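Local coordinates for protein Glucanase/chitosanase (Paenibacillus fukuinensis, PDB 4ZY9) that binds chitosan as a family 32 carbohydrate-binding module (CBM32), one domain of a longer enzyme that probably hydrolyses chitosan and glucan, at residues T16-E21 with D46-Y51; L65-A70 with G101-T106; S73-Q78 with Y93-G98; V115-T120 with Y128-F133. The protein carries 1 engineered substitution. All coordinates share one frame; numbering follows the deposited sequence.

Contact 1: T16-E21 with D46-Y51; sequences TASSIE and DPQWIY
Thr16 and Tyr51 form a hydrogen-bonded antiparallel pair where strand 14-17, an outermost strand of one sheet of the β-sandwich, lies against strand 48-54. Thr16 N donates to Tyr51 O at 2.9 Å and Tyr51 N to Thr16 O at 2.8 Å. At Ser18 the strand is ending, yet its N still reaches Trp49 O at 2.9 Å. In the return direction the acceptor is a side chain, not a carbonyl: Trp49 N donates to Ser18 OG at 2.9 Å, fairly straight with 160° at the hydrogen, so one serine closes the ladder with both its main chain and its hydroxyl. A chi1 of 59° at Trp49 brings the indole back over the partner strand. Ser18 CB lies over the five-membered ring, 3.6 Å from its centroid and 12° off the normal, while the backbone at Ala17 C covers the same face farther along, near the rim. Thr16 CB makes the corresponding CH-pi contact on Tyr51, 3.8 Å from the ring centroid, the two side chains running side by side. Ala17 and Ile50 are turned to the opposite face, where their CB atoms are 4.2 Å apart and Trp39 packs on both. Beyond Trp49 lie Arg116, in a cation-pi contact, and His118, both on strand 114-122, the next strand of the sheet, while Ile50 reaches Leu130 and Phe133 of strand 129-136.

Contact 2: L65-A70 with G101-T106; sequences LNWEAA and GIDDIT
Trp67 holds the end of strand 57-67 to the start of strand 102-107, gripping Gly101 and Asp103 at once. Its N donates to Gly101 O at 2.9 Å, and the side chain then runs on past that same carbonyl. CB lies 3.4 Å from Gly101 O; with CG beside the backbone N (chi1 -65°) the indole swings along that carbonyl and toward Asp103. Next along the ring, CD1 is 3.3 Å from Gly101 O, near the indole plane. NE1, one atom further, donates to Asp103 OD2 at 2.9 Å through a somewhat bent bond, 147° at the hydrogen. OD2 is met from well above the carboxylate plane, and the ring and carboxylate planes are 72° apart. The benzene side of the indole packs against Leu130 of strand 129-136. Next along the strands, Leu65 and Asp103 form a regular hydrogen-bonded antiparallel pair, with Leu65 N to Asp103 O at 2.8 Å and Asp103 N to Leu65 O at 2.9 Å. A water bridges Glu68 O and Gly101 N where the strands part. Asp103 OD2 is thus gripped by two groups, the indole N-H and the hydroxyl of Tyr75, which would stabilise negative charge on it. Asp103 OD1 lies close to Asp99 OD1, a like-charged approach that may raise the proton affinity of one of the acids.

Contact 3: S73-Q78 with Y93-G98; sequences SSYTIQ and YTTTTG
Tyr75 pairs with Thr95, and Ile77 with Tyr93, as hydrogen-bonded antiparallel partners of strands running 175° apart, with Thr95 N to Tyr75 O at 3.0 Å and Ile77 N to Tyr93 O at 2.9 Å. Past the strand end, Gly98 N reaches back to Ser73 O at 2.8 Å, while Thr95 OG1 accepts from Thr97 N in an ST turn. Thr95 CG2 carries the packing on one face of the Tyr75 ring, 3.9 Å from its centroid and offset toward the rim near CE2. With OG1 anti to the backbone N (chi1 -173°), that methyl is turned onto the ring. The Tyr75 and Tyr93 rings meet obliquely, planes at 50°, with CE1 of Tyr75 4.0 Å from CE2 of Tyr93. A water joins the two hydroxyls, and Tyr75 OH is also hydrogen-bonded to Asp103 OD2. A second water joins Ser73 OG, Ser74 OG and Thr96 O. Thr76 and Thr94 are turned to the other face. Strand 90-95 is outermost in its sheet; strand 75-80 pairs on its other side with strand 114-122, where Ser73 and Ser74 form a classic β bulge opposite Val121, and Ile105 of the other sheet packs against Tyr75, Ile77 and Tyr93.

Contact 4: V115-T120 with Y128-F133; sequences VRMHGT and YSLWEF. Engineered in segment 115-120: Met117 (natural residue Val).
Phe133 drives its ring from strand 129-136 into strand 114-122, one of two tight places in an interface made without inter-strand pairing. With CG anti to the backbone N (chi1 -176°), the ring extends straight across: CE2 meets Met117 CB at 3.8 Å, and CZ lies 3.8 Å from Val115 O and 4.1 Å from Val115 CG1. The main chain at Arg116 C comes up to the ring edge. The other tight place is at the far end, where Tyr128 packs on bare backbone, its CE2 3.8 Å from Gly119 CA. Its OH lies 3.1 Å from Thr120 C and 3.3 Å from Gly119 O, but it is hydrogen-bonded to Asp46. Between them the packing is looser. Met117, an engineered selenomethionine in place of the natural valine, bends at chi2 and chi3 beyond its CB, and its CE comes no nearer than 4.5 Å to Leu130 CD1. Thr120 alone makes the solvent side, exposed and with its side chain leading away. Arg116 and His118 also leave strand 114-122 on the side facing away from Phe133; His118 CD2 sits over one face of the guanidinium, which bonds to Gln78. The side chains of the two sheets thus meet between the layers, with Phe31 also meeting Phe133 and Trp39 touching both Met117 and Leu130. This is the buried hydrophobic interlayer of a β-sandwich, here of the galactose-binding-like (F5/8 type C) fold to which CBM32 modules belong.

Contacts 1 and 3 lie at the two margins of one five-stranded sheet, about 15 Å apart between centres and not touching; contact 2 belongs to the other sheet. Contact 4 joins the two layers and is the most buried, its centre about 3 Å from that of the chain. The three strand-pairing contacts rest on backbone ladders supplemented by hydroxyls, waters or a carboxylate, whereas contact 4 relies on apolar packing. Strand 114-122 runs between the inner strands of contacts 1 and 3, hydrogen-bonding to both. Contact 3 is nested in the loop closed by contact 2, and Tyr75 OH to Asp103 OD2, 2.6 Å, ties them across the sandwich.

Contact 1: T16-E21 with D46-Y51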
loop_
_atom_site.group_PDB
_atom_site.type_symbol
_atom_site.label_atom_id
_atom_site.label_comp_id
_atom_site.label_asym_id
_atom_site.label_seq_id
_atom_site.Cartn_x
_atom_site.Cartn_y
_atom_site.Cartn_z
ATOM N N THR A 16 -1.256 -8.777 -0.364
ATOM C CA THR A 16 0.007 -9.511 -0.401
ATOM C C THR A 16 1.097 -8.606 0.041
ATOM O O THR A 16 1.140 -7.487 -0.530
ATOM C CB THR A 16 0.223 -10.033 -1.829
ATOM O OG1 THR A 16 -0.934 -10.820 -2.207
ATOM C CG2 THR A 16 1.417 -10.865 -1.907
ATOM N N ALA A 17 2.023 -9.013 0.831
ATOM C CA ALA A 17 3.162 -8.184 1.259
ATOM C C ALA A 17 4.453 -8.867 1.106
ATOM O O ALA A 17 4.502 -10.156 1.091
ATOM C CB ALA A 17 3.016 -7.688 2.696
ATOM N N SER A 18 5.524 -8.202 1.094
ATOM C CA SER A 18 6.820 -8.795 1.053
ATOM C C SER A 18 7.124 -9.557 2.358
ATOM O O SER A 18 7.829 -10.605 2.284
ATOM C CB SER A 18 7.887 -7.672 0.991
ATOM O OG SER A 18 7.608 -6.656 1.918
ATOM N N SER A 19 6.643 -9.185 3.497
ATOM C CA SER A 19 6.870 -9.869 4.762
ATOM C C SER A 19 5.805 -9.380 5.732
ATOM O O SER A 19 5.159 -8.276 5.490
ATOM C CB SER A 19 8.227 -9.639 5.341
ATOM O OG SER A 19 8.399 -8.313 5.734
ATOM N N ILE A 20 5.667 -10.071 6.852
ATOM C CA ILE A 20 4.855 -9.620 7.932
ATOM C C ILE A 20 5.644 -9.793 9.223
ATOM O O ILE A 20 6.543 -10.685 9.318
ATOM C CB ILE A 20 3.466 -10.330 8.060
ATOM C CG1 ILE A 20 3.633 -11.819 8.430
ATOM C CG2 ILE A 20 2.655 -10.103 6.765
ATOM C CD1 ILE A 20 2.299 -12.407 8.668
ATOM N N GLU A 21 5.367 -9.024 10.217
ATOM C CA GLU A 21 6.049 -9.075 11.479
ATOM C C GLU A 21 5.723 -10.382 12.181
ATOM O O GLU A 21 6.689 -10.938 12.847
ATOM C CB GLU A 21 5.656 -7.886 12.367
ATOM C CG GLU A 21 6.529 -7.740 13.617
ATOM C CD GLU A 21 5.927 -6.707 14.534
ATOM O OE1 GLU A 21 5.406 -6.990 15.660
ATOM O OE2 GLU A 21 5.935 -5.558 14.154
ATOM N N ASP A 46 15.209 -3.304 4.213
ATOM C CA ASP A 46 14.664 -2.600 3.057
ATOM C C ASP A 46 14.885 -3.386 1.813
ATOM O O ASP A 46 15.977 -4.071 1.722
ATOM C CB ASP A 46 15.374 -1.235 2.923
ATOM C CG ASP A 46 15.188 -0.402 4.162
ATOM O OD1 ASP A 46 14.016 -0.202 4.590
ATOM O OD2 ASP A 46 16.178 0.037 4.754
ATOM N N PRO A 47 14.050 -3.375 0.818
ATOM C CA PRO A 47 12.739 -2.699 0.816
ATOM C C PRO A 47 11.678 -3.569 1.419
ATOM O O PRO A 47 11.886 -4.737 1.767
ATOM C CB PRO A 47 12.461 -2.519 -0.697
ATOM C CG PRO A 47 13.015 -3.848 -1.307
ATOM C CD PRO A 47 14.267 -4.116 -0.453
ATOM N N GLN A 48 10.484 -3.048 1.584
ATOM C CA GLN A 48 9.271 -3.791 1.859
ATOM C C GLN A 48 8.152 -3.299 1.029
ATOM O O GLN A 48 8.184 -2.150 0.566
ATOM C CB GLN A 48 8.874 -3.753 3.339
ATOM C CG GLN A 48 9.957 -4.225 4.256
ATOM C CD GLN A 48 10.275 -5.725 4.234
ATOM O OE1 GLN A 48 11.401 -6.120 4.720
ATOM N NE2 GLN A 48 9.365 -6.540 3.887
ATOM N N TRP A 49 7.129 -4.033 0.819
ATOM C CA TRP A 49 5.977 -3.650 -0.077
ATOM C C TRP A 49 4.734 -4.321 0.330
ATOM O O TRP A 49 4.767 -5.416 0.971
ATOM C CB TRP A 49 6.356 -3.835 -1.566
ATOM C CG TRP A 49 6.759 -5.225 -1.951
ATOM C CD1 TRP A 49 8.046 -5.652 -2.148
ATOM C CD2 TRP A 49 5.925 -6.371 -2.096
ATOM N NE1 TRP A 49 8.082 -6.960 -2.448
ATOM C CE2 TRP A 49 6.815 -7.469 -2.479
ATOM C CE3 TRP A 49 4.587 -6.588 -2.040
ATOM C CZ2 TRP A 49 6.342 -8.771 -2.698
ATOM C CZ3 TRP A 49 4.125 -7.968 -2.213
ATOM C CH2 TRP A 49 4.996 -8.974 -2.558
ATOM N N ILE A 50 3.601 -3.774 -0.096
ATOM C CA ILE A 50 2.325 -4.365 0.078
ATOM C C ILE A 50 1.481 -4.015 -1.101
ATOM O O ILE A 50 1.505 -2.830 -1.532
ATOM C CB ILE A 50 1.674 -3.922 1.416
ATOM C CG1 ILE A 50 0.297 -4.578 1.625
ATOM C CG2 ILE A 50 1.601 -2.400 1.547
ATOM C CD1 ILE A 50 -0.136 -4.495 3.036
ATOM N N TYR A 51 0.720 -4.925 -1.657
ATOM C CA TYR A 51 -0.209 -4.622 -2.704
ATOM C C TYR A 51 -1.548 -5.232 -2.440
ATOM O O TYR A 51 -1.696 -6.195 -1.629
ATOM C CB TYR A 51 0.244 -4.998 -4.160
ATOM C CG TYR A 51 0.387 -6.453 -4.483
ATOM C CD1 TYR A 51 -0.702 -7.268 -4.748
ATOM C CD2 TYR A 51 1.608 -7.028 -4.599
ATOM C CE1 TYR A 51 -0.527 -8.598 -5.134
ATOM C CE2 TYR A 51 1.777 -8.377 -4.995
ATOM C CZ TYR A 51 0.686 -9.083 -5.235
ATOM O OH TYR A 51 0.864 -10.424 -5.642
#

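Contact 2: L65-A70 with G101-T106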
loop_
_atom_site.group_PDB
_atom_site.type_symbol
_atom_site.label_atom_id
_atom_site.label_comp_id
_atom_site.label_asym_id
_atom_site.label_seq_id
_atom_site.Cartn_x
_atom_site.Cartn_y
_atom_site.Cartn_z
ATOM N N LEU A 65 -2.976 6.479 2.385
ATOM C CA LEU A 65 -2.211 5.686 3.367
ATOM C C LEU A 65 -2.347 6.247 4.758
ATOM O O LEU A 65 -2.118 7.506 4.936
ATOM C CB LEU A 65 -0.796 5.610 3.010
ATOM C CG LEU A 65 -0.463 5.101 1.579
ATOM C CD1 LEU A 65 1.015 5.165 1.302
ATOM C CD2 LEU A 65 -0.923 3.662 1.379
ATOM N N ASN A 66 -2.694 5.461 5.738
ATOM C CA ASN A 66 -2.667 5.870 7.127
ATOM C C ASN A 66 -1.584 5.100 7.830
ATOM O O ASN A 66 -1.752 3.902 8.145
ATOM C CB ASN A 66 -4.007 5.623 7.759
ATOM C CG ASN A 66 -4.030 5.983 9.264
ATOM O OD1 ASN A 66 -3.127 6.507 9.783
ATOM N ND2 ASN A 66 -5.219 5.770 9.862
ATOM N N TRP A 67 -0.424 5.709 7.943
ATOM C CA TRP A 67 0.738 5.087 8.549
ATOM C C TRP A 67 0.723 4.912 9.996
ATOM O O TRP A 67 0.253 5.834 10.720
ATOM C CB TRP A 67 1.968 5.910 8.180
ATOM C CG TRP A 67 2.361 5.966 6.721
ATOM C CD1 TRP A 67 2.168 6.945 5.875
ATOM C CD2 TRP A 67 3.117 4.970 6.011
ATOM N NE1 TRP A 67 2.681 6.649 4.655
ATOM C CE2 TRP A 67 3.228 5.400 4.717
ATOM C CE3 TRP A 67 3.613 3.666 6.294
ATOM C CZ2 TRP A 67 3.966 4.674 3.748
ATOM C CZ3 TRP A 67 4.321 3.003 5.368
ATOM C CH2 TRP A 67 4.450 3.455 4.103
ATOM N N GLU A 68 1.260 3.812 10.507
ATOM C CA GLU A 68 1.641 3.744 11.870
ATOM C C GLU A 68 3.002 4.505 12.042
ATOM O O GLU A 68 3.552 4.986 11.106
ATOM C CB GLU A 68 1.639 2.261 12.277
ATOM C CG GLU A 68 1.858 1.914 13.800
ATOM C CD GLU A 68 3.271 1.585 14.155
ATOM O OE1 GLU A 68 4.166 1.400 13.322
ATOM O OE2 GLU A 68 3.515 1.549 15.400
ATOM N N ALA A 69 3.494 4.524 13.286
ATOM C CA ALA A 69 4.743 5.244 13.550
ATOM C C ALA A 69 5.811 4.806 12.574
ATOM O O ALA A 69 6.715 5.563 12.249
ATOM C CB ALA A 69 5.191 5.012 14.982
ATOM N N ALA A 70 5.848 3.529 12.214
ATOM C CA ALA A 70 6.898 2.981 11.359
ATOM C C ALA A 70 6.594 3.289 9.903
ATOM O O ALA A 70 6.090 2.368 9.112
ATOM C CB ALA A 70 7.052 1.509 11.666
ATOM N N GLY A 101 2.099 9.626 9.115
ATOM C CA GLY A 101 0.734 10.049 9.333
ATOM C C GLY A 101 -0.174 9.670 8.234
ATOM O O GLY A 101 -0.115 8.544 7.728
ATOM N N ILE A 102 -1.012 10.594 7.754
ATOM C CA ILE A 102 -1.814 10.321 6.536
ATOM C C ILE A 102 -1.084 10.835 5.353
ATOM O O ILE A 102 -0.508 12.022 5.430
ATOM C CB ILE A 102 -3.201 11.048 6.685
ATOM C CG1 ILE A 102 -3.953 10.488 7.885
ATOM C CG2 ILE A 102 -3.955 10.955 5.419
ATOM C CD1 ILE A 102 -5.148 11.270 8.378
ATOM N N ASP A 103 -0.988 10.046 4.290
ATOM C CA ASP A 103 -0.504 10.445 2.974
ATOM C C ASP A 103 -1.640 10.253 2.059
ATOM O O ASP A 103 -2.272 9.184 2.096
ATOM C CB ASP A 103 0.684 9.649 2.521
ATOM C CG ASP A 103 1.946 9.975 3.273
ATOM O OD1 ASP A 103 1.996 10.982 4.034
ATOM O OD2 ASP A 103 2.888 9.125 3.118
ATOM N N ASP A 104 -2.031 11.176 1.236
ATOM C CA ASP A 104 -3.199 11.023 0.332
ATOM C C ASP A 104 -2.763 11.549 -1.019
ATOM O O ASP A 104 -2.374 12.787 -1.065
ATOM C CB ASP A 104 -4.400 11.716 0.961
ATOM C CG ASP A 104 -5.695 11.401 0.296
ATOM O OD1 ASP A 104 -5.737 10.962 -0.841
ATOM O OD2 ASP A 104 -6.695 11.754 0.870
ATOM N N ILE A 105 -2.737 10.741 -2.040
ATOM C CA ILE A 105 -2.118 11.006 -3.314
ATOM C C ILE A 105 -3.056 10.785 -4.424
ATOM O O ILE A 105 -3.674 9.744 -4.514
ATOM C CB ILE A 105 -0.879 10.088 -3.536
ATOM C CG1 ILE A 105 0.100 10.135 -2.351
ATOM C CG2 ILE A 105 -0.211 10.354 -4.871
ATOM C CD1 ILE A 105 0.506 8.785 -1.827
ATOM N N THR A 106 -3.200 11.797 -5.312
ATOM C CA THR A 106 -4.020 11.714 -6.504
ATOM C C THR A 106 -3.121 11.754 -7.784
ATOM O O THR A 106 -2.113 12.504 -7.756
ATOM C CB THR A 106 -5.072 12.841 -6.466
ATOM O OG1 THR A 106 -6.038 12.533 -5.459
ATOM C CG2 THR A 106 -5.837 12.895 -7.757
HETATM O O HOH W 1 3.269 7.774 10.974
#

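Contact 3: S73-Q78 with Y93-G98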
loop_
_atom_site.group_PDB
_atom_site.type_symbol
_atom_site.label_atom_id
_atom_site.label_comp_id
_atom_site.label_asym_id
_atom_site.label_seq_id
_atom_site.Cartn_x
_atom_site.Cartn_y
_atom_site.Cartn_z
ATOM N N SER A 73 9.860 6.873 4.523
ATOM C CA SER A 73 10.243 8.156 4.011
ATOM C C SER A 73 10.557 8.121 2.526
ATOM O O SER A 73 10.414 9.173 1.895
ATOM C CB SER A 73 11.397 8.746 4.811
ATOM O OG SER A 73 12.563 7.982 4.702
ATOM N N SER A 74 10.976 6.962 1.981
ATOM C CA SER A 74 11.039 6.817 0.571
ATOM C C SER A 74 10.091 5.741 0.148
ATOM O O SER A 74 10.302 4.617 0.677
ATOM C CB SER A 74 12.471 6.531 -0.005
ATOM O OG SER A 74 13.328 7.641 0.187
ATOM N N TYR A 75 9.161 5.997 -0.712
ATOM C CA TYR A 75 8.263 4.945 -1.283
ATOM C C TYR A 75 7.737 5.391 -2.547
ATOM O O TYR A 75 7.760 6.624 -2.909
ATOM C CB TYR A 75 7.171 4.568 -0.333
ATOM C CG TYR A 75 6.145 5.689 -0.079
ATOM C CD1 TYR A 75 4.972 5.680 -0.828
ATOM C CD2 TYR A 75 6.274 6.583 0.962
ATOM C CE1 TYR A 75 4.012 6.682 -0.618
ATOM C CE2 TYR A 75 5.250 7.503 1.239
ATOM C CZ TYR A 75 4.140 7.471 0.426
ATOM O OH TYR A 75 3.094 8.388 0.612
ATOM N N THR A 76 7.214 4.447 -3.301
ATOM C CA THR A 76 6.423 4.708 -4.504
ATOM C C THR A 76 5.063 4.094 -4.370
ATOM O O THR A 76 4.852 3.120 -3.574
ATOM C CB THR A 76 7.106 4.118 -5.793
ATOM O OG1 THR A 76 7.418 2.744 -5.540
ATOM C CG2 THR A 76 8.533 4.801 -6.031
ATOM N N ILE A 77 4.149 4.614 -5.128
ATOM C CA ILE A 77 2.854 3.981 -5.423
ATOM C C ILE A 77 2.917 3.461 -6.818
ATOM O O ILE A 77 3.292 4.224 -7.738
ATOM C CB ILE A 77 1.644 4.936 -5.210
ATOM C CG1 ILE A 77 1.630 5.484 -3.849
ATOM C CG2 ILE A 77 0.361 4.210 -5.586
ATOM C CD1 ILE A 77 1.407 4.441 -2.778
ATOM N N GLN A 78 2.573 2.207 -7.020
ATOM C CA GLN A 78 2.672 1.566 -8.338
ATOM C C GLN A 78 1.426 0.843 -8.679
ATOM O O GLN A 78 0.679 0.392 -7.773
ATOM C CB GLN A 78 3.839 0.605 -8.372
ATOM C CG GLN A 78 5.138 1.200 -7.857
ATOM C CD GLN A 78 6.266 0.218 -7.843
ATOM O OE1 GLN A 78 6.005 -0.985 -7.856
ATOM N NE2 GLN A 78 7.504 0.668 -7.552
ATOM N N TYR A 93 3.626 7.598 -8.351
ATOM C CA TYR A 93 3.965 8.574 -7.357
ATOM C C TYR A 93 5.300 8.166 -6.735
ATOM O O TYR A 93 5.421 6.905 -6.447
ATOM C CB TYR A 93 2.945 8.717 -6.227
ATOM C CG TYR A 93 3.340 9.604 -5.092
ATOM C CD1 TYR A 93 3.252 10.999 -5.266
ATOM C CD2 TYR A 93 3.786 9.144 -3.932
ATOM C CE1 TYR A 93 3.599 11.838 -4.256
ATOM C CE2 TYR A 93 4.129 9.972 -2.863
ATOM C CZ TYR A 93 4.028 11.354 -3.057
ATOM O OH TYR A 93 4.378 12.208 -2.000
ATOM N N THR A 94 6.223 9.030 -6.512
ATOM C CA THR A 94 7.433 8.806 -5.840
ATOM C C THR A 94 7.718 9.847 -4.746
ATOM O O THR A 94 7.539 11.097 -5.065
ATOM C CB THR A 94 8.666 8.784 -6.772
ATOM O OG1 THR A 94 8.449 7.899 -7.835
ATOM C CG2 THR A 94 9.941 8.580 -6.075
ATOM N N THR A 95 8.170 9.518 -3.547
ATOM C CA THR A 95 8.691 10.500 -2.629
ATOM C C THR A 95 9.910 9.975 -2.005
ATOM O O THR A 95 10.124 8.746 -1.857
ATOM C CB THR A 95 7.672 10.868 -1.549
ATOM O OG1 THR A 95 8.193 11.921 -0.802
ATOM C CG2 THR A 95 7.339 9.677 -0.564
ATOM N N THR A 96 10.820 10.888 -1.597
ATOM C CA THR A 96 11.895 10.605 -0.710
ATOM C C THR A 96 11.834 11.413 0.564
ATOM O O THR A 96 12.761 11.374 1.346
ATOM C CB THR A 96 13.262 10.788 -1.383
ATOM O OG1 THR A 96 13.369 12.201 -1.731
ATOM C CG2 THR A 96 13.412 9.849 -2.637
ATOM N N THR A 97 10.727 12.071 0.788
ATOM C CA THR A 97 10.515 12.956 1.936
ATOM C C THR A 97 9.246 12.640 2.636
ATOM O O THR A 97 8.542 13.513 3.219
ATOM C CB THR A 97 10.534 14.435 1.485
ATOM O OG1 THR A 97 9.556 14.624 0.516
ATOM C CG2 THR A 97 11.958 14.782 1.013
ATOM N N GLY A 98 8.830 11.352 2.662
ATOM C CA GLY A 98 7.589 10.988 3.340
ATOM C C GLY A 98 7.757 11.331 4.827
ATOM O O GLY A 98 8.824 11.174 5.369
HETATM O O HOH W 2 13.860 8.955 2.484
HETATM O O HOH W 3 3.925 11.156 0.407
#

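Contact 4: V115-T120 with Y128-F133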
loop_
_atom_site.group_PDB
_atom_site.type_symbol
_atom_site.label_atom_id
_atom_site.label_comp_id
_atom_site.label_asym_id
_atom_site.label_seq_id
_atom_site.Cartn_x
_atom_site.Cartn_y
_atom_site.Cartn_z
ATOM N N VAL A 115 -2.539 -2.598 -6.835
ATOM C CA VAL A 115 -1.999 -1.298 -6.451
ATOM C C VAL A 115 -1.006 -1.556 -5.307
ATOM O O VAL A 115 -1.402 -2.265 -4.336
ATOM C CB VAL A 115 -3.118 -0.330 -6.013
ATOM C CG1 VAL A 115 -2.505 1.023 -5.632
ATOM C CG2 VAL A 115 -4.120 -0.198 -7.105
ATOM N N ARG A 116 0.211 -1.092 -5.425
ATOM C CA ARG A 116 1.282 -1.387 -4.522
ATOM C C ARG A 116 1.870 -0.148 -3.884
ATOM O O ARG A 116 2.079 0.852 -4.581
ATOM C CB ARG A 116 2.414 -2.102 -5.270
ATOM C CG ARG A 116 3.554 -2.644 -4.410
ATOM C CD ARG A 116 4.417 -3.754 -5.005
ATOM N NE ARG A 116 5.288 -3.254 -6.069
ATOM C CZ ARG A 116 6.428 -3.869 -6.461
ATOM N NH1 ARG A 116 6.747 -5.026 -5.916
ATOM N NH2 ARG A 116 7.181 -3.305 -7.347
HETATM N N MSE A 117 2.188 -0.246 -2.636
HETATM C CA MSE A 117 3.102 0.698 -1.929
HETATM C C MSE A 117 4.419 -0.009 -1.805
HETATM O O MSE A 117 4.475 -1.120 -1.201
HETATM C CB MSE A 117 2.558 1.011 -0.569
HETATM C CG MSE A 117 3.270 2.149 0.171
HETATM SE SE MSE A 117 5.140 1.717 0.770
HETATM C CE MSE A 117 4.788 0.206 1.928
ATOM N N HIS A 118 5.462 0.448 -2.476
ATOM C CA HIS A 118 6.800 -0.124 -2.425
ATOM C C HIS A 118 7.717 0.838 -1.688
ATOM O O HIS A 118 7.888 1.962 -2.134
ATOM C CB HIS A 118 7.320 -0.432 -3.852
ATOM C CG HIS A 118 8.580 -1.156 -3.883
ATOM N ND1 HIS A 118 9.782 -0.545 -3.752
ATOM C CD2 HIS A 118 8.821 -2.482 -3.919
ATOM C CE1 HIS A 118 10.746 -1.464 -3.732
ATOM N NE2 HIS A 118 10.179 -2.642 -3.824
ATOM N N GLY A 119 8.253 0.436 -0.605
ATOM C CA GLY A 119 9.005 1.273 0.244
ATOM C C GLY A 119 10.457 0.924 0.278
ATOM O O GLY A 119 10.835 -0.275 0.421
ATOM N N THR A 120 11.362 1.901 0.207
ATOM C CA THR A 120 12.796 1.690 0.197
ATOM C C THR A 120 13.575 2.300 1.316
ATOM O O THR A 120 14.728 1.846 1.573
ATOM C CB THR A 120 13.429 2.077 -1.173
ATOM O OG1 THR A 120 13.201 3.467 -1.326
ATOM C CG2 THR A 120 12.868 1.292 -2.337
ATOM N N TYR A 128 7.951 -1.302 8.278
ATOM C CA TYR A 128 6.982 -0.531 7.549
ATOM C C TYR A 128 5.611 -0.949 8.043
ATOM O O TYR A 128 5.376 -2.189 8.099
ATOM C CB TYR A 128 7.079 -0.715 6.047
ATOM C CG TYR A 128 8.361 -0.360 5.391
ATOM C CD1 TYR A 128 9.512 -1.145 5.491
ATOM C CD2 TYR A 128 8.418 0.781 4.588
ATOM C CE1 TYR A 128 10.686 -0.788 4.832
ATOM C CE2 TYR A 128 9.579 1.076 3.975
ATOM C CZ TYR A 128 10.711 0.323 4.086
ATOM O OH TYR A 128 11.889 0.740 3.401
ATOM N N SER A 129 4.727 -0.016 8.395
ATOM C CA SER A 129 3.418 -0.447 8.919
ATOM C C SER A 129 2.312 0.552 8.606
ATOM O O SER A 129 2.489 1.762 8.708
ATOM C CB SER A 129 3.530 -0.609 10.428
ATOM O OG SER A 129 2.350 -1.046 10.992
ATOM N N LEU A 130 1.192 -0.003 8.119
ATOM C CA LEU A 130 0.026 0.715 7.653
ATOM C C LEU A 130 -1.210 0.262 8.394
ATOM O O LEU A 130 -1.551 -0.936 8.298
ATOM C CB LEU A 130 -0.197 0.533 6.182
ATOM C CG LEU A 130 0.766 1.248 5.255
ATOM C CD1 LEU A 130 0.806 0.660 3.882
ATOM C CD2 LEU A 130 0.490 2.763 5.210
ATOM N N TRP A 131 -1.938 1.189 9.045
ATOM C CA TRP A 131 -3.260 0.937 9.511
ATOM C C TRP A 131 -4.236 0.680 8.404
ATOM O O TRP A 131 -5.117 -0.188 8.508
ATOM C CB TRP A 131 -3.779 2.132 10.421
ATOM C CG TRP A 131 -2.947 2.513 11.579
ATOM C CD1 TRP A 131 -2.253 3.654 11.663
ATOM C CD2 TRP A 131 -2.808 1.806 12.850
ATOM N NE1 TRP A 131 -1.648 3.707 12.900
ATOM C CE2 TRP A 131 -1.920 2.554 13.609
ATOM C CE3 TRP A 131 -3.284 0.588 13.354
ATOM C CZ2 TRP A 131 -1.609 2.170 14.927
ATOM C CZ3 TRP A 131 -2.892 0.239 14.631
ATOM C CH2 TRP A 131 -2.018 1.002 15.343
ATOM N N GLU A 132 -4.170 1.561 7.396
ATOM C CA GLU A 132 -5.129 1.584 6.376
ATOM C C GLU A 132 -4.466 1.953 5.019
ATOM O O GLU A 132 -3.584 2.813 4.975
ATOM C CB GLU A 132 -6.301 2.532 6.609
ATOM C CG GLU A 132 -7.018 2.250 7.908
ATOM C CD GLU A 132 -8.050 3.339 8.316
ATOM O OE1 GLU A 132 -7.602 4.407 8.721
ATOM O OE2 GLU A 132 -9.223 3.092 8.162
ATOM N N PHE A 133 -4.913 1.327 3.939
ATOM C CA PHE A 133 -4.489 1.631 2.550
ATOM C C PHE A 133 -5.757 1.579 1.728
ATOM O O PHE A 133 -6.373 0.494 1.650
ATOM C CB PHE A 133 -3.477 0.520 2.178
ATOM C CG PHE A 133 -2.794 0.608 0.868
ATOM C CD1 PHE A 133 -3.339 1.220 -0.292
ATOM C CD2 PHE A 133 -1.589 -0.105 0.656
ATOM C CE1 PHE A 133 -2.705 1.135 -1.534
ATOM C CE2 PHE A 133 -1.014 -0.198 -0.600
ATOM C CZ PHE A 133 -1.545 0.442 -1.686
#